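Long-range contact in DNA mismatch repair protein MutL (Aquifex aeolicus, PDB 6LZI), which binds and probably hydrolyses ATP through its GHKL-type ATPase domain as part of DNA mismatch repair: residues L28-K41 / Y170-E184. Sequence-based numbering, arbitrary orientation.
Sequences LDAKATKVEVEIVK and YALTNPEVEFTLFSE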
# COMPACT_ATOMS: atom_id res chain seq x y z
N LEU A 28 3.76 -4.37 6.42
CA LEU A 28 4.28 -5.55 5.67
C LEU A 28 5.69 -5.93 6.13
O LEU A 28 6.05 -7.13 6.13
CB LEU A 28 4.33 -5.22 4.19
CG LEU A 28 2.95 -4.90 3.60
CD1 LEU A 28 3.06 -4.43 2.15
CD2 LEU A 28 2.09 -6.19 3.59
N ASP A 29 6.52 -4.93 6.45
CA ASP A 29 7.82 -5.20 7.06
C ASP A 29 7.67 -6.02 8.33
O ASP A 29 8.51 -6.87 8.63
CB ASP A 29 8.57 -3.91 7.40
CG ASP A 29 9.11 -3.14 6.18
OD1 ASP A 29 9.14 -3.65 5.03
OD2 ASP A 29 9.45 -1.96 6.41
N ALA A 30 6.59 -5.78 9.10
CA ALA A 30 6.32 -6.51 10.33
C ALA A 30 5.49 -7.78 10.11
O ALA A 30 4.96 -8.33 11.09
CB ALA A 30 5.62 -5.60 11.33
N LYS A 31 5.47 -8.28 8.88
CA LYS A 31 4.85 -9.53 8.41
C LYS A 31 3.40 -9.63 8.81
O LYS A 31 2.91 -10.69 9.23
CB LYS A 31 5.63 -10.79 8.81
CG LYS A 31 6.54 -10.76 10.01
CD LYS A 31 7.36 -12.07 10.05
CE LYS A 31 7.55 -12.64 11.46
NZ LYS A 31 6.29 -12.95 12.22
N ALA A 32 2.69 -8.52 8.63
CA ALA A 32 1.24 -8.55 8.81
C ALA A 32 0.58 -9.41 7.73
O ALA A 32 1.03 -9.44 6.58
CB ALA A 32 0.71 -7.12 8.76
N THR A 33 -0.45 -10.18 8.10
CA THR A 33 -1.26 -10.84 7.06
C THR A 33 -2.62 -10.16 6.85
O THR A 33 -3.37 -10.55 5.94
CB THR A 33 -1.48 -12.32 7.43
OG1 THR A 33 -2.16 -12.39 8.67
CG2 THR A 33 -0.11 -13.10 7.52
N LYS A 34 -2.95 -9.15 7.65
CA LYS A 34 -4.17 -8.38 7.47
C LYS A 34 -3.81 -6.93 7.73
O LYS A 34 -3.23 -6.64 8.79
CB LYS A 34 -5.23 -8.86 8.47
CG LYS A 34 -5.41 -10.35 8.27
CD LYS A 34 -6.85 -10.79 8.30
CE LYS A 34 -6.93 -12.31 7.96
NZ LYS A 34 -6.70 -13.12 9.22
N VAL A 35 -4.01 -6.09 6.71
CA VAL A 35 -3.75 -4.67 6.79
C VAL A 35 -5.05 -3.91 6.54
O VAL A 35 -5.69 -4.09 5.49
CB VAL A 35 -2.70 -4.28 5.75
CG1 VAL A 35 -2.52 -2.73 5.76
CG2 VAL A 35 -1.34 -5.01 6.02
N GLU A 36 -5.41 -3.04 7.46
CA GLU A 36 -6.68 -2.34 7.34
C GLU A 36 -6.34 -0.87 7.29
O GLU A 36 -5.62 -0.38 8.17
CB GLU A 36 -7.52 -2.62 8.58
CG GLU A 36 -8.88 -1.96 8.55
CD GLU A 36 -9.63 -2.31 9.84
OE1 GLU A 36 -9.98 -3.51 9.97
OE2 GLU A 36 -9.78 -1.43 10.72
N VAL A 37 -6.86 -0.18 6.26
CA VAL A 37 -6.65 1.25 6.12
C VAL A 37 -7.97 1.99 6.16
O VAL A 37 -8.95 1.60 5.50
CB VAL A 37 -5.98 1.55 4.77
CG1 VAL A 37 -5.66 3.06 4.64
CG2 VAL A 37 -4.67 0.69 4.59
N GLU A 38 -7.99 3.13 6.86
CA GLU A 38 -9.17 3.98 6.88
C GLU A 38 -8.71 5.40 6.62
O GLU A 38 -7.73 5.85 7.19
CB GLU A 38 -9.92 3.88 8.22
CG GLU A 38 -10.96 4.95 8.30
CD GLU A 38 -11.86 4.78 9.48
OE1 GLU A 38 -11.42 4.10 10.46
OE2 GLU A 38 -13.01 5.33 9.42
N ILE A 39 -9.42 6.10 5.73
CA ILE A 39 -9.13 7.51 5.57
C ILE A 39 -10.43 8.28 5.72
O ILE A 39 -11.53 7.76 5.42
CB ILE A 39 -8.48 7.80 4.20
CG1 ILE A 39 -9.35 7.28 3.09
CG2 ILE A 39 -7.08 7.07 4.06
CD1 ILE A 39 -8.86 7.82 1.76
N VAL A 40 -10.29 9.50 6.22
CA VAL A 40 -11.43 10.42 6.37
C VAL A 40 -10.97 11.71 5.72
O VAL A 40 -9.88 12.20 6.06
CB VAL A 40 -11.76 10.62 7.85
CG1 VAL A 40 -13.02 11.57 8.06
CG2 VAL A 40 -12.06 9.25 8.52
N LYS A 41 -11.80 12.28 4.84
CA LYS A 41 -11.61 13.57 4.16
C LYS A 41 -10.38 13.41 3.28
O LYS A 41 -10.25 12.32 2.65
CB LYS A 41 -11.49 14.75 5.15
CG LYS A 41 -11.38 16.16 4.49
CD LYS A 41 -11.39 17.35 5.49
CE LYS A 41 -10.71 18.60 4.91
NZ LYS A 41 -11.32 19.93 5.30
N TYR A 170 -0.08 -2.28 -3.62
CA TYR A 170 0.38 -3.22 -2.60
C TYR A 170 -0.39 -4.55 -2.66
O TYR A 170 0.16 -5.64 -2.42
CB TYR A 170 0.15 -2.61 -1.22
CG TYR A 170 1.17 -1.62 -0.80
CD1 TYR A 170 2.42 -2.01 -0.54
CD2 TYR A 170 0.84 -0.28 -0.59
CE1 TYR A 170 3.37 -1.14 -0.11
CE2 TYR A 170 1.81 0.64 -0.14
CZ TYR A 170 3.08 0.17 0.07
OH TYR A 170 4.08 0.98 0.56
N ALA A 171 -1.68 -4.49 -2.93
CA ALA A 171 -2.36 -5.77 -2.99
C ALA A 171 -1.88 -6.61 -4.17
O ALA A 171 -1.87 -7.86 -4.08
CB ALA A 171 -3.87 -5.64 -3.16
N LEU A 172 -1.50 -5.96 -5.26
CA LEU A 172 -1.03 -6.75 -6.40
C LEU A 172 0.29 -7.47 -6.17
O LEU A 172 0.56 -8.45 -6.90
CB LEU A 172 -0.95 -5.86 -7.63
CG LEU A 172 -2.34 -5.51 -8.25
CD1 LEU A 172 -2.29 -4.28 -9.21
CD2 LEU A 172 -3.06 -6.67 -8.94
N THR A 173 1.13 -7.05 -5.22
CA THR A 173 2.38 -7.76 -4.95
C THR A 173 2.35 -8.51 -3.65
O THR A 173 3.37 -9.04 -3.23
CB THR A 173 3.55 -6.79 -4.93
OG1 THR A 173 3.26 -5.67 -4.08
CG2 THR A 173 3.73 -6.30 -6.35
N ASN A 174 1.22 -8.52 -2.97
CA ASN A 174 1.11 -9.18 -1.69
C ASN A 174 -0.15 -10.01 -1.65
O ASN A 174 -1.08 -9.70 -0.90
CB ASN A 174 1.11 -8.13 -0.58
CG ASN A 174 2.47 -7.51 -0.40
OD1 ASN A 174 3.34 -8.11 0.23
ND2 ASN A 174 2.67 -6.29 -0.99
N PRO A 175 -0.24 -11.04 -2.49
CA PRO A 175 -1.51 -11.75 -2.58
C PRO A 175 -1.79 -12.57 -1.34
O PRO A 175 -2.93 -12.91 -1.15
CB PRO A 175 -1.35 -12.63 -3.85
CG PRO A 175 0.04 -12.85 -3.92
CD PRO A 175 0.70 -11.54 -3.52
N GLU A 176 -0.77 -12.86 -0.51
CA GLU A 176 -0.94 -13.62 0.72
C GLU A 176 -1.50 -12.72 1.84
O GLU A 176 -1.84 -13.22 2.92
CB GLU A 176 0.40 -14.22 1.10
CG GLU A 176 1.45 -13.21 1.64
CD GLU A 176 2.28 -12.42 0.61
OE1 GLU A 176 2.01 -12.41 -0.62
OE2 GLU A 176 3.26 -11.77 1.07
N VAL A 177 -1.67 -11.42 1.57
CA VAL A 177 -2.06 -10.44 2.59
C VAL A 177 -3.47 -9.97 2.33
O VAL A 177 -3.84 -9.71 1.19
CB VAL A 177 -1.09 -9.25 2.61
CG1 VAL A 177 -1.51 -8.17 3.68
CG2 VAL A 177 0.29 -9.82 2.98
N GLU A 178 -4.25 -9.85 3.39
CA GLU A 178 -5.57 -9.26 3.24
C GLU A 178 -5.45 -7.76 3.35
O GLU A 178 -4.70 -7.24 4.18
CB GLU A 178 -6.52 -9.83 4.30
CG GLU A 178 -7.92 -9.20 4.29
CD GLU A 178 -8.80 -9.91 5.27
OE1 GLU A 178 -9.77 -9.31 5.74
OE2 GLU A 178 -8.52 -11.09 5.55
N PHE A 179 -6.18 -7.05 2.50
CA PHE A 179 -6.23 -5.60 2.56
C PHE A 179 -7.67 -5.14 2.62
O PHE A 179 -8.51 -5.59 1.85
CB PHE A 179 -5.57 -4.95 1.31
CG PHE A 179 -4.12 -5.16 1.25
CD1 PHE A 179 -3.25 -4.26 1.83
CD2 PHE A 179 -3.59 -6.27 0.55
CE1 PHE A 179 -1.90 -4.45 1.78
CE2 PHE A 179 -2.24 -6.49 0.55
CZ PHE A 179 -1.43 -5.59 1.15
N THR A 180 -7.92 -4.17 3.47
CA THR A 180 -9.20 -3.51 3.49
C THR A 180 -8.93 -2.01 3.46
O THR A 180 -7.99 -1.54 4.11
CB THR A 180 -9.99 -3.88 4.75
OG1 THR A 180 -10.12 -5.32 4.78
CG2 THR A 180 -11.35 -3.31 4.66
N LEU A 181 -9.80 -1.26 2.74
CA LEU A 181 -9.78 0.21 2.78
C LEU A 181 -11.19 0.70 3.03
O LEU A 181 -12.09 0.34 2.29
CB LEU A 181 -9.29 0.79 1.44
CG LEU A 181 -9.38 2.32 1.28
CD1 LEU A 181 -8.42 3.10 2.23
CD2 LEU A 181 -9.02 2.65 -0.19
N PHE A 182 -11.37 1.51 4.09
CA PHE A 182 -12.56 2.30 4.33
C PHE A 182 -12.25 3.75 3.99
O PHE A 182 -11.26 4.29 4.48
CB PHE A 182 -12.97 2.24 5.81
CG PHE A 182 -13.28 0.86 6.31
CD1 PHE A 182 -14.55 0.35 6.20
CD2 PHE A 182 -12.28 0.05 6.87
CE1 PHE A 182 -14.82 -0.94 6.64
CE2 PHE A 182 -12.56 -1.23 7.32
CZ PHE A 182 -13.83 -1.73 7.19
N SER A 183 -13.08 4.40 3.19
CA SER A 183 -12.93 5.83 2.99
C SER A 183 -14.28 6.52 3.18
O SER A 183 -15.29 6.06 2.63
CB SER A 183 -12.37 6.18 1.61
OG SER A 183 -12.87 5.34 0.62
N GLU A 184 -14.26 7.61 3.97
CA GLU A 184 -15.45 8.35 4.37
C GLU A 184 -16.51 7.37 4.88
O GLU A 184 -17.71 7.49 4.59
CB GLU A 184 -15.98 9.23 3.23
CG GLU A 184 -14.90 9.85 2.37
CD GLU A 184 -13.82 10.62 3.15
OE1 GLU A 184 -12.74 10.89 2.55
OE2 GLU A 184 -14.02 10.96 4.34
O HOH W 1 -3.72 -13.10 4.83
O HOH W 2 -10.59 -4.61 7.89
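V35 and V37 pair with F179 and L181 where strand 34-40 runs parallel to strand 178-183 (12° between the short axes) in the mixed sheet of the Bergerat ATP-binding fold; A30, just past helix 16-29, touches the bound ADP. Seven backbone hydrogen bonds join the two segments: E178 N on T33 O (2.8 Å), V35 N on E178 O, T180 N on V35 O, V37 N on T180 O, F182 N on V37 O, I39 N on F182 O and E184 N on I39 O. Pairing ends on a side chain: K41 N lies 2.6 Å from E184 OE2, its N-H aimed at the syn lone pair (N-H...O angle 178°), while R160 of helix 156-173 forms a salt bridge with OE1. With an alanine at E184, K41 N would probably lose this acceptor and R160 this carboxylate. On the face of V35, V37 and I39, which helices 16-29 and 156-173 cover, V37 CG1 meets L181 CD1 at 3.7 Å. I39 CG1 sits between its backbone N and carbonyl carbon (chi1 56°), which sets it against S183 CB. The other face is more polar: E36 and E38 both pair with R48, and E36 CG abuts the F182 ring edge at CE2 (3.9 Å). The bent K34 chain crosses E178 with CD and CE against OE2, but NZ stays 4.6 Å from that oxygen; E178 OE1 forms a salt bridge with K192. L28 turns CD2 to V177 CG2 and CD1 to Y170 CD1 (3.7 Å) and to N174 ND2, held by its in-plane hydrogen bond to Y170 O, 3.0 Å away.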